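Local coordinates for protein gamma-glutamyl-gamma-aminobutyraldehyde dehydrogenase (Burkholderia cenocepacia, PDB 4LIH) that probably oxidises gamma-glutamyl-gamma-aminobutyraldehyde and perhaps related aldehydes to the corresponding carboxylic acids, with NAD(P)+ as the electron acceptor, at residues A117-G122 with W175-L180; P280-P285 with R314-R319. All coordinates share one frame; numbering follows the deposited sequence. Where two conformers were deposited one is given.

Overall arrangement
Both segments of contact 1 precede those of contact 2 in the sequence; the contact centres lie about 29 Å apart and their nearest atoms about 15 Å apart, so the two do not touch. In contact 1 the turn between helices 106-117 and 121-142 meets the loop between strand 157-172 and helix 178-191, near the predicted active-site residue E274. That strand also pairs in parallel with 195-199 and 246-250, in a sheet that is probably the cofactor-binding one. Contact 2 pairs parallel strands 280-283 and 314-318 in a second mixed sheet, consistent with the catalytic domain of aldehyde dehydrogenases. Contact 1 thus probably helps to shape the site, whereas contact 2 lies away from it.

Contact 1. Residues A117-G122 with W175-L180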
ATOM      1  N   ALA A 117     -23.377  30.832 -13.502  1.00  9.79           N
ATOM      2  CA  ALA A 117     -23.641  29.568 -14.211  1.00  9.66           C
ATOM      3  C   ALA A 117     -25.088  29.088 -14.114  1.00  9.62           C
ATOM      4  O   ALA A 117     -25.409  28.082 -14.718  1.00  9.62           O
ATOM      5  CB  ALA A 117     -22.704  28.497 -13.686  1.00  9.59           C
ATOM      6  N   GLY A 118     -25.926  29.799 -13.343  1.00  9.66           N
ATOM      7  CA  GLY A 118     -27.383  29.534 -13.250  1.00  9.66           C
ATOM      8  C   GLY A 118     -27.761  28.398 -12.323  1.00  9.67           C
ATOM      9  O   GLY A 118     -28.892  27.922 -12.338  1.00  9.88           O
ATOM     10  N   LYS A 119     -26.796  27.959 -11.528  1.00  9.41           N
ATOM     11  CA  LYS A 119     -26.938  26.847 -10.606  1.00  9.30           C
ATOM     12  C   LYS A 119     -27.671  27.208  -9.312  1.00  9.59           C
ATOM     13  O   LYS A 119     -27.296  28.176  -8.661  1.00  9.76           O
ATOM     14  CB  LYS A 119     -25.533  26.357 -10.292  1.00  9.10           C
ATOM     15  CG  LYS A 119     -24.810  25.758 -11.497  1.00  8.83           C
ATOM     16  CD  LYS A 119     -23.298  25.676 -11.213  1.00  8.76           C
ATOM     17  CE  LYS A 119     -22.950  24.784 -10.035  1.00  8.69           C
ATOM     18  NZ  LYS A 119     -22.848  23.343 -10.399  1.00  8.61           N
ATOM     19  N   PRO A 120     -28.703  26.427  -8.917  1.00  9.75           N
ATOM     20  CA  PRO A 120     -29.450  26.818  -7.720  1.00 10.11           C
ATOM     21  C   PRO A 120     -28.538  27.198  -6.516  1.00 10.28           C
ATOM     22  O   PRO A 120     -27.540  26.509  -6.240  1.00 10.35           O
ATOM     23  CB  PRO A 120     -30.279  25.564  -7.418  1.00 10.07           C
ATOM     24  CG  PRO A 120     -30.545  24.956  -8.771  1.00  9.87           C
ATOM     25  CD  PRO A 120     -29.233  25.188  -9.517  1.00  9.75           C
ATOM     26  N   ILE A 121     -28.917  28.245  -5.771  1.00 10.68           N
ATOM     27  CA  ILE A 121     -28.200  28.672  -4.600  1.00 10.87           C
ATOM     28  C   ILE A 121     -28.251  27.612  -3.476  1.00 10.98           C
ATOM     29  O   ILE A 121     -27.308  27.502  -2.703  1.00 11.12           O
ATOM     30  CB  ILE A 121     -28.699  30.089  -4.118  1.00 11.20           C
ATOM     31  CG1 ILE A 121     -27.769  30.701  -3.051  1.00 11.43           C
ATOM     32  CG2 ILE A 121     -30.122  30.035  -3.625  1.00 11.28           C
ATOM     33  CD1 ILE A 121     -26.423  31.183  -3.590  1.00 11.49           C
ATOM     34  N   GLY A 122     -29.316  26.813  -3.431  1.00 11.07           N
ATOM     35  CA  GLY A 122     -29.433  25.716  -2.476  1.00 11.11           C
ATOM     36  C   GLY A 122     -28.373  24.638  -2.790  1.00 11.09           C
ATOM     37  O   GLY A 122     -27.932  23.894  -1.903  1.00 11.50           O
ATOM     38  N   TRP A 175     -17.957  24.693 -17.350  1.00 10.32           N
ATOM     39  CA  TRP A 175     -18.879  25.642 -16.720  1.00 10.22           C
ATOM     40  C   TRP A 175     -19.973  24.993 -15.914  1.00 10.10           C
ATOM     41  O   TRP A 175     -20.780  25.702 -15.293  1.00 10.10           O
ATOM     42  CB  TRP A 175     -19.529  26.528 -17.812  1.00 10.39           C
ATOM     43  CG  TRP A 175     -20.096  25.726 -19.009  1.00 10.38           C
ATOM     44  CD1 TRP A 175     -19.484  25.550 -20.221  1.00 10.56           C
ATOM     45  CD2 TRP A 175     -21.342  25.026 -19.091  1.00 10.49           C
ATOM     46  NE1 TRP A 175     -20.253  24.767 -21.030  1.00 10.58           N
ATOM     47  CE2 TRP A 175     -21.406  24.438 -20.375  1.00 10.47           C
ATOM     48  CE3 TRP A 175     -22.401  24.817 -18.205  1.00 10.41           C
ATOM     49  CZ2 TRP A 175     -22.512  23.692 -20.809  1.00 10.56           C
ATOM     50  CZ3 TRP A 175     -23.518  24.080 -18.641  1.00 10.63           C
ATOM     51  CH2 TRP A 175     -23.554  23.515 -19.929  1.00 10.49           C
ATOM     52  N   ASN A 176     -20.084  23.666 -15.956  1.00  9.93           N
ATOM     53  CA  ASN A 176     -21.232  23.042 -15.266  1.00  9.93           C
ATOM     54  C   ASN A 176     -21.010  22.970 -13.757  1.00  9.67           C
ATOM     55  O   ASN A 176     -21.982  23.102 -12.967  1.00  9.71           O
ATOM     56  CB  ASN A 176     -21.618  21.689 -15.865  1.00  9.95           C
ATOM     57  CG  ASN A 176     -20.502  20.667 -15.787  1.00 10.16           C
ATOM     58  OD1 ASN A 176     -19.307  21.011 -15.810  1.00 10.40           O
ATOM     59  ND2 ASN A 176     -20.876  19.401 -15.614  1.00 10.10           N
ATOM     60  N   PHE A 177     -19.752  22.766 -13.360  1.00  9.36           N
ATOM     61  CA  PHE A 177     -19.328  22.801 -11.959  1.00  9.18           C
ATOM     62  C   PHE A 177     -18.042  23.614 -11.867  1.00  9.02           C
ATOM     63  O   PHE A 177     -16.969  23.019 -11.627  1.00  8.90           O
ATOM     64  CB  PHE A 177     -19.068  21.381 -11.384  1.00  9.05           C
ATOM     65  CG  PHE A 177     -20.301  20.557 -11.258  1.00  9.12           C
ATOM     66  CD1 PHE A 177     -21.070  20.622 -10.122  1.00  9.11           C
ATOM     67  CD2 PHE A 177     -20.732  19.773 -12.333  1.00  9.05           C
ATOM     68  CE1 PHE A 177     -22.244  19.912 -10.033  1.00  9.29           C
ATOM     69  CE2 PHE A 177     -21.922  19.055 -12.232  1.00  9.15           C
ATOM     70  CZ  PHE A 177     -22.678  19.152 -11.106  1.00  9.23           C
ATOM     71  N   PRO A 178     -18.124  24.951 -12.060  1.00  8.97           N
ATOM     72  CA  PRO A 178     -16.902  25.737 -12.211  1.00  9.09           C
ATOM     73  C   PRO A 178     -15.950  25.624 -11.036  1.00  9.04           C
ATOM     74  O   PRO A 178     -14.815  25.238 -11.235  1.00  8.86           O
ATOM     75  CB  PRO A 178     -17.394  27.190 -12.402  1.00  9.13           C
ATOM     76  CG  PRO A 178     -18.821  27.029 -12.849  1.00  9.21           C
ATOM     77  CD  PRO A 178     -19.341  25.768 -12.251  1.00  9.14           C
ATOM     78  N   ILE A 179     -16.383  25.958  -9.837  1.00  9.21           N
ATOM     79  CA  ILE A 179     -15.448  25.920  -8.717  1.00  9.57           C
ATOM     80  C   ILE A 179     -15.051  24.486  -8.327  1.00  9.72           C
ATOM     81  O   ILE A 179     -13.881  24.221  -7.993  1.00  9.84           O
ATOM     82  CB  ILE A 179     -15.905  26.751  -7.490  1.00  9.67           C
ATOM     83  CG1 ILE A 179     -14.665  27.014  -6.589  1.00  9.63           C
ATOM     84  CG2 ILE A 179     -17.057  26.088  -6.746  1.00  9.70           C
ATOM     85  CD1 ILE A 179     -15.038  27.671  -5.284  1.00  9.82           C
ATOM     86  N   LEU A 180     -15.992  23.561  -8.459  0.50  9.88           N
ATOM     87  CA  LEU A 180     -15.803  22.203  -7.988  0.50 10.05           C
ATOM     88  C   LEU A 180     -14.828  21.434  -8.889  0.50 10.25           C
ATOM     89  O   LEU A 180     -13.878  20.801  -8.394  0.50 10.09           O
ATOM     90  CB  LEU A 180     -17.165  21.536  -7.824  0.50 10.01           C
ATOM     91  CG  LEU A 180     -17.253  20.088  -7.337  0.50 10.03           C
ATOM     92  CD1 LEU A 180     -16.879  19.107  -8.439  0.50  9.89           C
ATOM     93  CD2 LEU A 180     -16.385  19.927  -6.106  0.50 10.03           C
TER
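The loop at W175-L180 runs past the turn A117-G122 with the two backbones nearest at A117 and W175, whose CA atoms are 6.7 Å apart. The W-N-F-P sequence of this loop is a familiar element of the aldehyde dehydrogenase fold, in which the asparagine amide helps to form the oxyanion hole. N176 probably has that place here: its side chain lies about 9 Å from that of E274, the predicted active-site residue, and its ND2 is hydrogen-bonded to E307 O and to the sulfonate of a bound MES molecule.

The main link is made behind that side chain, on the N176 backbone. K119 reaches across from the turn, its chain bent at both outer torsions (chi3 62°, chi4 84°), and this curl brings NZ to N176 O at 2.7 Å. The ammonium meets the oxygen in the carbonyl plane, at a C=O...N angle of 148°. N304 ND2 donates to the same oxygen, while K119 NZ also pairs with the carboxylate of D128 and the side-chain oxygen of N304. This buried polar network probably helps to position the N176 amide from the second shell.

Apolar atoms flank this bond on the side of P178. K119 CD lies 4.1 Å from P178 CD, the lysine methylenes and the proline ring running antiparallel alongside each other. Nearer the helix end, A117 CB approaches P178 CG at 4.2 Å and W175 O at 3.8 Å; that carbonyl oxygen is buried with no polar partner in the model. F177 precedes helix 178-191 at the N-cap position, and its ring crosses the lysine chain at about a right angle, with K119 NZ obliquely placed 3.3 Å from F177 CD1.

Contact 2. Residues P280-P285 with R314-R319; sequences PNIVLP and RLLVHR
L316 O is held by two donors from the adjacent strand. V283 N approaches it at 2.8 Å in a nearly straight bond. The weaker donor is the CA-H of I282, with I282 CA 3.3 Å from L316 O. R314 O is gripped in the same way by N281 N and the CA-H of P280. In the other direction N281 O accepts from L316 N, which sits above the carbonyl plane, and V283 O accepts from H318 N at 3.2 Å.

On the side of the sheet facing helix 420-428, P280 CB lies over one face of the R314 guanidinium, 3.8 Å from R314 NH2. A bend at chi3 (-68°) brings the guanidinium back beside P280, and three carbonyls, those of K278, I426 and A427, fix its flat end. Further along the same side, I282 CG1 meets L316 CD2 at 4.0 Å.

The opposite side faces helix 319-333. There the N281 and L315 side chains run alongside each other, and L315 CD1 touches both N281 ND2 and V283 CG2; the amide oxygen of N281 is turned to W439 NE1.

Where the strands end, P285 CG sits over the face of the H318 imidazole in a CH-pi contact, 3.7 Å from the ring centroid. F417 meets the same ring nearly at right angles, and H318 ND1 caps D320 N at the start of helix 319-333.

The in-register pairing, with an 18° angle between the strand axes, is that of neighbouring parallel strands in a beta-alpha-beta unit, here strand 280-283, helix 290-302 and strand 314-318.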
ATOM      1  N   PRO A 280     -25.766   4.601 -17.775  1.00  8.19           N
ATOM      2  CA  PRO A 280     -27.010   3.833 -17.566  1.00  8.35           C
ATOM      3  C   PRO A 280     -27.286   3.559 -16.085  1.00  8.51           C
ATOM      4  O   PRO A 280     -26.356   3.326 -15.308  1.00  8.53           O
ATOM      5  CB  PRO A 280     -26.709   2.543 -18.300  1.00  8.33           C
ATOM      6  CG  PRO A 280     -25.248   2.343 -17.953  1.00  8.24           C
ATOM      7  CD  PRO A 280     -24.670   3.714 -18.207  1.00  8.16           C
ATOM      8  N   ASN A 281     -28.562   3.647 -15.718  1.00  8.80           N
ATOM      9  CA  ASN A 281     -29.078   3.472 -14.367  1.00  9.00           C
ATOM     10  C   ASN A 281     -30.106   2.345 -14.428  1.00  9.32           C
ATOM     11  O   ASN A 281     -31.197   2.547 -14.931  1.00  9.22           O
ATOM     12  CB  ASN A 281     -29.711   4.787 -13.930  1.00  8.93           C
ATOM     13  CG  ASN A 281     -30.167   4.809 -12.474  1.00  9.02           C
ATOM     14  OD1 ASN A 281     -29.844   3.950 -11.619  1.00  8.99           O
ATOM     15  ND2 ASN A 281     -30.977   5.801 -12.199  1.00  9.04           N
ATOM     16  N   ILE A 282     -29.711   1.155 -13.937  1.00  9.62           N
ATOM     17  CA  ILE A 282     -30.472  -0.087 -14.125  1.00 10.01           C
ATOM     18  C   ILE A 282     -31.333  -0.452 -12.916  1.00 10.38           C
ATOM     19  O   ILE A 282     -30.811  -0.656 -11.838  1.00 10.65           O
ATOM     20  CB  ILE A 282     -29.535  -1.260 -14.381  1.00 10.03           C
ATOM     21  CG1 ILE A 282     -28.593  -0.905 -15.551  1.00 10.01           C
ATOM     22  CG2 ILE A 282     -30.399  -2.512 -14.605  1.00 10.21           C
ATOM     23  CD1 ILE A 282     -27.547  -1.948 -15.885  1.00  9.98           C
ATOM     24  N   VAL A 283     -32.645  -0.526 -13.089  1.00 10.85           N
ATOM     25  CA  VAL A 283     -33.548  -0.804 -11.960  1.00 11.36           C
ATOM     26  C   VAL A 283     -34.213  -2.128 -12.188  1.00 11.83           C
ATOM     27  O   VAL A 283     -34.973  -2.278 -13.123  1.00 11.90           O
ATOM     28  CB  VAL A 283     -34.596   0.272 -11.769  1.00 11.37           C
ATOM     29  CG1 VAL A 283     -35.387   0.032 -10.504  1.00 11.52           C
ATOM     30  CG2 VAL A 283     -33.968   1.622 -11.703  1.00 11.26           C
ATOM     31  N   LEU A 284     -33.899  -3.073 -11.295  1.00 12.49           N
ATOM     32  CA  LEU A 284     -34.405  -4.413 -11.326  1.00 12.88           C
ATOM     33  C   LEU A 284     -35.629  -4.615 -10.412  1.00 13.57           C
ATOM     34  O   LEU A 284     -35.834  -3.874  -9.466  1.00 13.69           O
ATOM     35  CB  LEU A 284     -33.310  -5.388 -10.941  1.00 13.00           C
ATOM     36  CG  LEU A 284     -32.140  -5.427 -11.923  1.00 13.01           C
ATOM     37  CD1 LEU A 284     -30.923  -6.066 -11.305  1.00 13.10           C
ATOM     38  CD2 LEU A 284     -32.576  -6.192 -13.147  1.00 13.35           C
ATOM     39  N   PRO A 285     -36.428  -5.660 -10.687  1.00 14.30           N
ATOM     40  CA  PRO A 285     -37.670  -5.928  -9.911  1.00 14.71           C
ATOM     41  C   PRO A 285     -37.472  -6.058  -8.384  1.00 15.28           C
ATOM     42  O   PRO A 285     -38.341  -5.634  -7.595  1.00 15.30           O
ATOM     43  CB  PRO A 285     -38.146  -7.249 -10.492  1.00 14.85           C
ATOM     44  CG  PRO A 285     -37.613  -7.259 -11.890  1.00 14.72           C
ATOM     45  CD  PRO A 285     -36.242  -6.642 -11.764  1.00 14.52           C
ATOM     46  N   ARG A 314     -29.733   7.367 -19.201  1.00  9.49           N
ATOM     47  CA  ARG A 314     -30.458   6.202 -19.703  1.00  9.72           C
ATOM     48  C   ARG A 314     -30.921   5.468 -18.452  1.00 10.03           C
ATOM     49  O   ARG A 314     -30.077   4.983 -17.678  1.00 10.11           O
ATOM     50  CB  ARG A 314     -29.594   5.265 -20.581  1.00  9.55           C
ATOM     51  CG  ARG A 314     -29.079   5.902 -21.814  1.00  9.52           C
ATOM     52  CD  ARG A 314     -28.275   4.987 -22.718  1.00  9.47           C
ATOM     53  NE  ARG A 314     -27.015   4.590 -22.152  1.00  9.38           N
ATOM     54  CZ  ARG A 314     -26.424   3.386 -22.284  1.00  9.35           C
ATOM     55  NH1 ARG A 314     -26.971   2.392 -22.958  1.00  9.46           N
ATOM     56  NH2 ARG A 314     -25.247   3.180 -21.718  1.00  9.43           N
ATOM     57  N   LEU A 315     -32.234   5.484 -18.214  1.00 10.48           N
ATOM     58  CA  LEU A 315     -32.858   4.674 -17.162  1.00 10.99           C
ATOM     59  C   LEU A 315     -33.378   3.395 -17.772  1.00 11.06           C
ATOM     60  O   LEU A 315     -34.325   3.395 -18.556  1.00 10.88           O
ATOM     61  CB  LEU A 315     -33.999   5.427 -16.488  1.00 11.77           C
ATOM     62  CG  LEU A 315     -34.638   4.607 -15.369  1.00 12.38           C
ATOM     63  CD1 LEU A 315     -33.847   4.779 -14.092  1.00 12.47           C
ATOM     64  CD2 LEU A 315     -36.111   4.933 -15.175  1.00 13.10           C
ATOM     65  N   LEU A 316     -32.718   2.302 -17.422  1.00 11.18           N
ATOM     66  CA  LEU A 316     -33.068   0.985 -17.883  1.00 11.43           C
ATOM     67  C   LEU A 316     -33.912   0.354 -16.780  1.00 11.81           C
ATOM     68  O   LEU A 316     -33.430   0.186 -15.644  1.00 11.73           O
ATOM     69  CB  LEU A 316     -31.819   0.151 -18.085  1.00 11.56           C
ATOM     70  CG  LEU A 316     -31.054   0.267 -19.395  1.00 11.46           C
ATOM     71  CD1 LEU A 316     -30.716   1.687 -19.755  1.00 11.59           C
ATOM     72  CD2 LEU A 316     -29.772  -0.573 -19.396  1.00 11.51           C
ATOM     73  N   VAL A 317     -35.144  -0.007 -17.109  1.00 12.15           N
ATOM     74  CA  VAL A 317     -36.090  -0.510 -16.118  1.00 12.37           C
ATOM     75  C   VAL A 317     -36.729  -1.812 -16.579  1.00 12.68           C
ATOM     76  O   VAL A 317     -37.122  -1.947 -17.718  1.00 12.52           O
ATOM     77  CB  VAL A 317     -37.171   0.541 -15.819  1.00 12.51           C
ATOM     78  CG1 VAL A 317     -37.935   0.923 -17.061  1.00 12.68           C
ATOM     79  CG2 VAL A 317     -38.106   0.062 -14.723  1.00 12.62           C
ATOM     80  N   HIS A 318     -36.839  -2.771 -15.684  1.00 13.00           N
ATOM     81  CA  HIS A 318     -37.383  -4.070 -16.041  1.00 13.69           C
ATOM     82  C   HIS A 318     -38.882  -3.946 -16.329  1.00 14.29           C
ATOM     83  O   HIS A 318     -39.602  -3.264 -15.626  1.00 13.75           O
ATOM     84  CB  HIS A 318     -37.136  -5.077 -14.910  1.00 13.83           C
ATOM     85  CG  HIS A 318     -37.402  -6.494 -15.294  1.00 14.10           C
ATOM     86  ND1 HIS A 318     -38.680  -7.014 -15.396  1.00 14.64           N
ATOM     87  CD2 HIS A 318     -36.560  -7.524 -15.533  1.00 14.23           C
ATOM     88  CE1 HIS A 318     -38.606  -8.289 -15.739  1.00 14.59           C
ATOM     89  NE2 HIS A 318     -37.331  -8.623 -15.828  1.00 14.43           N
ATOM     90  N   ARG A 319     -39.349  -4.627 -17.362  1.00 15.64           N
ATOM     91  CA  ARG A 319     -40.772  -4.564 -17.770  1.00 16.98           C
ATOM     92  C   ARG A 319     -41.769  -4.748 -16.632  1.00 17.65           C
ATOM     93  O   ARG A 319     -42.813  -4.080 -16.603  1.00 17.73           O
ATOM     94  CB  ARG A 319     -41.050  -5.602 -18.867  1.00 18.65           C
ATOM     95  CG  ARG A 319     -42.361  -5.354 -19.616  1.00 20.55           C
ATOM     96  CD  ARG A 319     -42.569  -6.347 -20.751  1.00 22.58           C
ATOM     97  NE  ARG A 319     -41.446  -6.373 -21.686  1.00 23.46           N
ATOM     98  CZ  ARG A 319     -41.222  -5.475 -22.640  1.00 23.82           C
ATOM     99  NH1 ARG A 319     -42.032  -4.450 -22.828  1.00 24.49           N
ATOM    100  NH2 ARG A 319     -40.177  -5.615 -23.436  1.00 24.73           N
TER